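Ice-binding protein (Flavobacteriaceae bacterium, PDB 5UYT) probably binds to ice crystals and restrains their growth, acting as a bacterial antifreeze protein built from two beta-solenoid domains. Local coordinates at residues A[92-103]-A[117-128]. Sequence-based numbering, arbitrary orientation.
Sequences AGNYFIGQGASL and SVFIFKIQGALS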
loop_
_atom_site.group_PDB
_atom_site.type_symbol
_atom_site.label_atom_id
_atom_site.label_comp_id
_atom_site.label_asym_id
_atom_site.label_seq_id
_atom_site.Cartn_x
_atom_site.Cartn_y
_atom_site.Cartn_z
ATOM N N ALA A 92 4.844 15.588 26.271
ATOM C CA ALA A 92 4.924 16.606 25.231
ATOM C C ALA A 92 6.004 17.628 25.558
ATOM O O ALA A 92 6.183 18.018 26.724
ATOM C CB ALA A 92 3.588 17.293 25.047
ATOM N N GLY A 93 6.713 18.096 24.540
ATOM C CA GLY A 93 7.639 19.204 24.779
ATOM C C GLY A 93 8.525 19.524 23.593
ATOM O O GLY A 93 8.511 18.801 22.579
ATOM N N ASN A 94 9.258 20.637 23.725
ATOM C CA ASN A 94 10.322 20.995 22.794
ATOM C C ASN A 94 11.648 20.812 23.509
ATOM O O ASN A 94 12.008 21.607 24.381
ATOM C CB ASN A 94 10.153 22.435 22.302
ATOM C CG ASN A 94 8.819 22.661 21.640
ATOM O OD1 ASN A 94 8.234 21.728 21.064
ATOM N ND2 ASN A 94 8.321 23.885 21.717
ATOM N N TYR A 95 12.351 19.750 23.135
ATOM C CA TYR A 95 13.546 19.280 23.834
ATOM C C TYR A 95 14.818 19.723 23.123
ATOM O O TYR A 95 15.020 19.417 21.956
ATOM C CB TYR A 95 13.486 17.743 23.987
ATOM C CG TYR A 95 12.327 17.321 24.887
ATOM C CD1 TYR A 95 12.404 17.484 26.275
ATOM C CD2 TYR A 95 11.141 16.802 24.351
ATOM C CE1 TYR A 95 11.344 17.127 27.105
ATOM C CE2 TYR A 95 10.088 16.445 25.170
ATOM C CZ TYR A 95 10.193 16.610 26.549
ATOM O OH TYR A 95 9.144 16.264 27.381
ATOM N N PHE A 96 15.669 20.451 23.846
ATOM C CA PHE A 96 16.915 20.974 23.290
ATOM C C PHE A 96 18.091 20.103 23.731
ATOM O O PHE A 96 18.304 19.866 24.936
ATOM C CB PHE A 96 17.120 22.451 23.705
ATOM C CG PHE A 96 18.466 23.022 23.331
ATOM C CD1 PHE A 96 18.684 23.573 22.073
ATOM C CD2 PHE A 96 19.517 23.034 24.254
ATOM C CE1 PHE A 96 19.921 24.112 21.734
ATOM C CE2 PHE A 96 20.754 23.560 23.921
ATOM C CZ PHE A 96 20.958 24.104 22.658
ATOM N N ILE A 97 18.840 19.612 22.753
ATOM C CA ILE A 97 20.076 18.889 23.024
ATOM C C ILE A 97 21.203 19.622 22.291
ATOM O O ILE A 97 21.300 19.537 21.067
ATOM C CB ILE A 97 20.001 17.408 22.566
ATOM C CG1 ILE A 97 18.812 16.697 23.239
ATOM C CG2 ILE A 97 21.319 16.708 22.896
ATOM C CD1 ILE A 97 18.593 15.265 22.811
ATOM N N GLY A 98 22.053 20.334 23.040
ATOM C CA GLY A 98 23.021 21.265 22.433
ATOM C C GLY A 98 24.321 20.632 21.966
ATOM O O GLY A 98 25.401 21.202 22.145
ATOM N N GLN A 99 24.206 19.458 21.350
ATOM C CA GLN A 99 25.341 18.659 20.864
ATOM C C GLN A 99 24.742 17.492 20.083
ATOM O O GLN A 99 23.513 17.375 20.001
ATOM C CB GLN A 99 26.198 18.152 22.040
ATOM C CG GLN A 99 25.448 17.227 23.005
ATOM C CD GLN A 99 26.231 16.921 24.267
ATOM O OE1 GLN A 99 27.227 16.185 24.237
ATOM N NE2 GLN A 99 25.778 17.475 25.393
ATOM N N GLY A 100 25.584 16.634 19.503
ATOM C CA GLY A 100 25.104 15.412 18.846
ATOM C C GLY A 100 24.463 14.467 19.857
ATOM O O GLY A 100 24.907 14.376 21.025
ATOM N N ALA A 101 23.421 13.773 19.413
ATOM C CA ALA A 101 22.647 12.890 20.283
ATOM C C ALA A 101 22.759 11.417 19.842
ATOM O O ALA A 101 23.080 11.109 18.697
ATOM C CB ALA A 101 21.185 13.328 20.315
ATOM N N SER A 102 22.517 10.507 20.772
ATOM C CA SER A 102 22.501 9.097 20.420
ATOM C C SER A 102 21.361 8.379 21.115
ATOM O O SER A 102 21.185 8.458 22.351
ATOM C CB SER A 102 23.837 8.419 20.713
ATOM O OG SER A 102 24.144 8.518 22.089
ATOM N N LEU A 103 20.591 7.679 20.300
ATOM C CA LEU A 103 19.464 6.888 20.799
ATOM C C LEU A 103 19.930 5.481 21.112
ATOM O O LEU A 103 20.792 4.907 20.407
ATOM C CB LEU A 103 18.324 6.837 19.747
ATOM C CG LEU A 103 17.547 8.141 19.496
ATOM C CD1 LEU A 103 16.826 8.041 18.161
ATOM C CD2 LEU A 103 16.525 8.387 20.601
ATOM N N SER A 117 -0.685 16.175 21.544
ATOM C CA SER A 117 0.660 16.340 22.114
ATOM C C SER A 117 1.707 16.342 21.021
ATOM O O SER A 117 1.735 15.451 20.186
ATOM C CB SER A 117 1.010 15.205 23.080
ATOM O OG SER A 117 0.220 15.253 24.233
ATOM N N VAL A 118 2.561 17.360 21.052
ATOM C CA VAL A 118 3.621 17.542 20.069
ATOM C C VAL A 118 4.989 17.321 20.749
ATOM O O VAL A 118 5.254 17.843 21.840
ATOM C CB VAL A 118 3.565 18.988 19.514
ATOM C CG1 VAL A 118 4.748 19.272 18.613
ATOM C CG2 VAL A 118 2.256 19.223 18.764
ATOM N N PHE A 119 5.857 16.566 20.079
ATOM C CA PHE A 119 7.191 16.245 20.583
ATOM C C PHE A 119 8.191 16.760 19.547
ATOM O O PHE A 119 8.213 16.266 18.435
ATOM C CB PHE A 119 7.326 14.717 20.736
ATOM C CG PHE A 119 6.287 14.095 21.641
ATOM C CD1 PHE A 119 6.600 13.770 22.961
ATOM C CD2 PHE A 119 4.998 13.807 21.162
ATOM C CE1 PHE A 119 5.643 13.193 23.798
ATOM C CE2 PHE A 119 4.037 13.228 22.001
ATOM C CZ PHE A 119 4.367 12.919 23.319
ATOM N N ILE A 120 8.963 17.788 19.878
ATOM C CA ILE A 120 9.974 18.323 18.953
ATOM C C ILE A 120 11.358 18.170 19.607
ATOM O O ILE A 120 11.561 18.564 20.765
ATOM C CB ILE A 120 9.713 19.824 18.591
ATOM C CG1 ILE A 120 8.423 19.985 17.770
ATOM C CG2 ILE A 120 10.918 20.445 17.870
ATOM C CD1 ILE A 120 7.897 21.417 17.715
ATOM N N PHE A 121 12.287 17.566 18.871
ATOM C CA PHE A 121 13.647 17.385 19.350
ATOM C C PHE A 121 14.582 18.244 18.521
ATOM O O PHE A 121 14.650 18.107 17.296
ATOM C CB PHE A 121 14.037 15.914 19.281
ATOM C CG PHE A 121 13.203 15.054 20.174
ATOM C CD1 PHE A 121 13.570 14.868 21.498
ATOM C CD2 PHE A 121 12.039 14.439 19.700
ATOM C CE1 PHE A 121 12.800 14.071 22.341
ATOM C CE2 PHE A 121 11.260 13.643 20.535
ATOM C CZ PHE A 121 11.644 13.471 21.869
ATOM N N LYS A 122 15.244 19.174 19.198
ATOM C CA LYS A 122 16.217 20.057 18.569
ATOM C C LYS A 122 17.611 19.494 18.819
ATOM O O LYS A 122 18.174 19.641 19.910
ATOM C CB LYS A 122 16.063 21.477 19.108
ATOM C CG LYS A 122 14.685 22.044 18.806
ATOM C CD LYS A 122 14.487 23.432 19.383
ATOM C CE LYS A 122 14.886 24.531 18.406
ATOM N NZ LYS A 122 14.719 25.863 19.057
ATOM N N ILE A 123 18.153 18.819 17.807
ATOM C CA ILE A 123 19.454 18.159 17.948
ATOM C C ILE A 123 20.553 18.989 17.275
ATOM O O ILE A 123 20.624 19.037 16.046
ATOM C CB ILE A 123 19.451 16.723 17.355
ATOM C CG1 ILE A 123 18.242 15.852 17.831
ATOM C CG2 ILE A 123 20.805 16.052 17.573
ATOM C CD1 ILE A 123 18.058 15.777 19.345
ATOM N N GLN A 124 21.406 19.641 18.076
ATOM C CA GLN A 124 22.419 20.565 17.541
ATOM C C GLN A 124 23.714 19.813 17.252
ATOM O O GLN A 124 24.756 20.053 17.876
ATOM C CB GLN A 124 22.672 21.740 18.503
ATOM C CG GLN A 124 21.386 22.354 19.037
ATOM C CD GLN A 124 20.520 22.894 17.924
ATOM O OE1 GLN A 124 19.462 22.355 17.621
ATOM N NE2 GLN A 124 20.991 23.960 17.293
ATOM N N GLY A 125 23.626 18.897 16.299
ATOM C CA GLY A 125 24.691 17.961 16.019
ATOM C C GLY A 125 24.071 16.787 15.313
ATOM O O GLY A 125 22.913 16.855 14.897
ATOM N N ALA A 126 24.836 15.709 15.165
ATOM C CA ALA A 126 24.340 14.508 14.481
ATOM C C ALA A 126 23.403 13.701 15.398
ATOM O O ALA A 126 23.382 13.900 16.628
ATOM C CB ALA A 126 25.512 13.654 14.011
ATOM N N LEU A 127 22.620 12.809 14.797
ATOM C CA LEU A 127 21.778 11.894 15.559
ATOM C C LEU A 127 22.051 10.466 15.084
ATOM O O LEU A 127 21.929 10.187 13.904
ATOM C CB LEU A 127 20.307 12.258 15.400
ATOM C CG LEU A 127 19.269 11.308 16.010
ATOM C CD1 LEU A 127 19.298 11.344 17.540
ATOM C CD2 LEU A 127 17.881 11.649 15.475
ATOM N N SER A 128 22.453 9.595 16.004
ATOM C CA SER A 128 22.757 8.194 15.703
ATOM C C SER A 128 21.925 7.335 16.614
ATOM O O SER A 128 21.532 7.787 17.691
ATOM C CB SER A 128 24.223 7.890 15.995
ATOM O OG SER A 128 25.023 8.459 14.990
HETATM O O HOH W 1 5.817 20.623 21.975
#
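Ile97 and Ile123 lie side by side on the inward face of two successive coils, and their CD1 methyls meet at 3.5 Å. Ile123 reaches its neighbour by a bend, its CD1 turned back at chi2 -53°, while its CG2 is left to touch Ala101 CB beyond the corner. Ala101 CB also meets Leu127 CD1 at 3.9 Å, and CG of Leu103 comes against that same CD1 at 4.1 Å. Further back, Tyr95 and Phe121 run alongside one another with planes 23° apart but centroids 5.5 Å apart; the rings are slid so far that they barely overlap, and CD2 of Tyr95 touches CE1 of Phe121 at 3.8 Å. Phe121 stacks in turn on Trp148 of the next coil. Stacking of side chains from one coil on the next fills the interior of the right-handed beta-helix. Here strands 93-97 and 119-123 run parallel and in register, joined by five nearly straight backbone bonds from Ile120 N to Gly93 O through Gln124 N to Ile97 O, and beyond the corner the ladder resumes with Ala101 N to Ala126 O at 2.8 Å. On the outward face Ile120 and Lys122 are still buried, Lys122 NZ hydrogen-bonded to Asn72 O and Ala74 O, and Asn94 OD1 lies against Ile120 CD1 and accepts a bond from a water that also donates to Val118 O, while Asn94 ND2 is hydrogen-bonded to Ile75 O. Packing loosens toward solvent at the Gly98-Gln99 corner and beside it, where Phe96, with CG anti to its own N (chi1 172°), rests CE1 3.5 Å from Gln124 CG, and OE1 of Gln124 is hydrogen-bonded to Lys149 NZ.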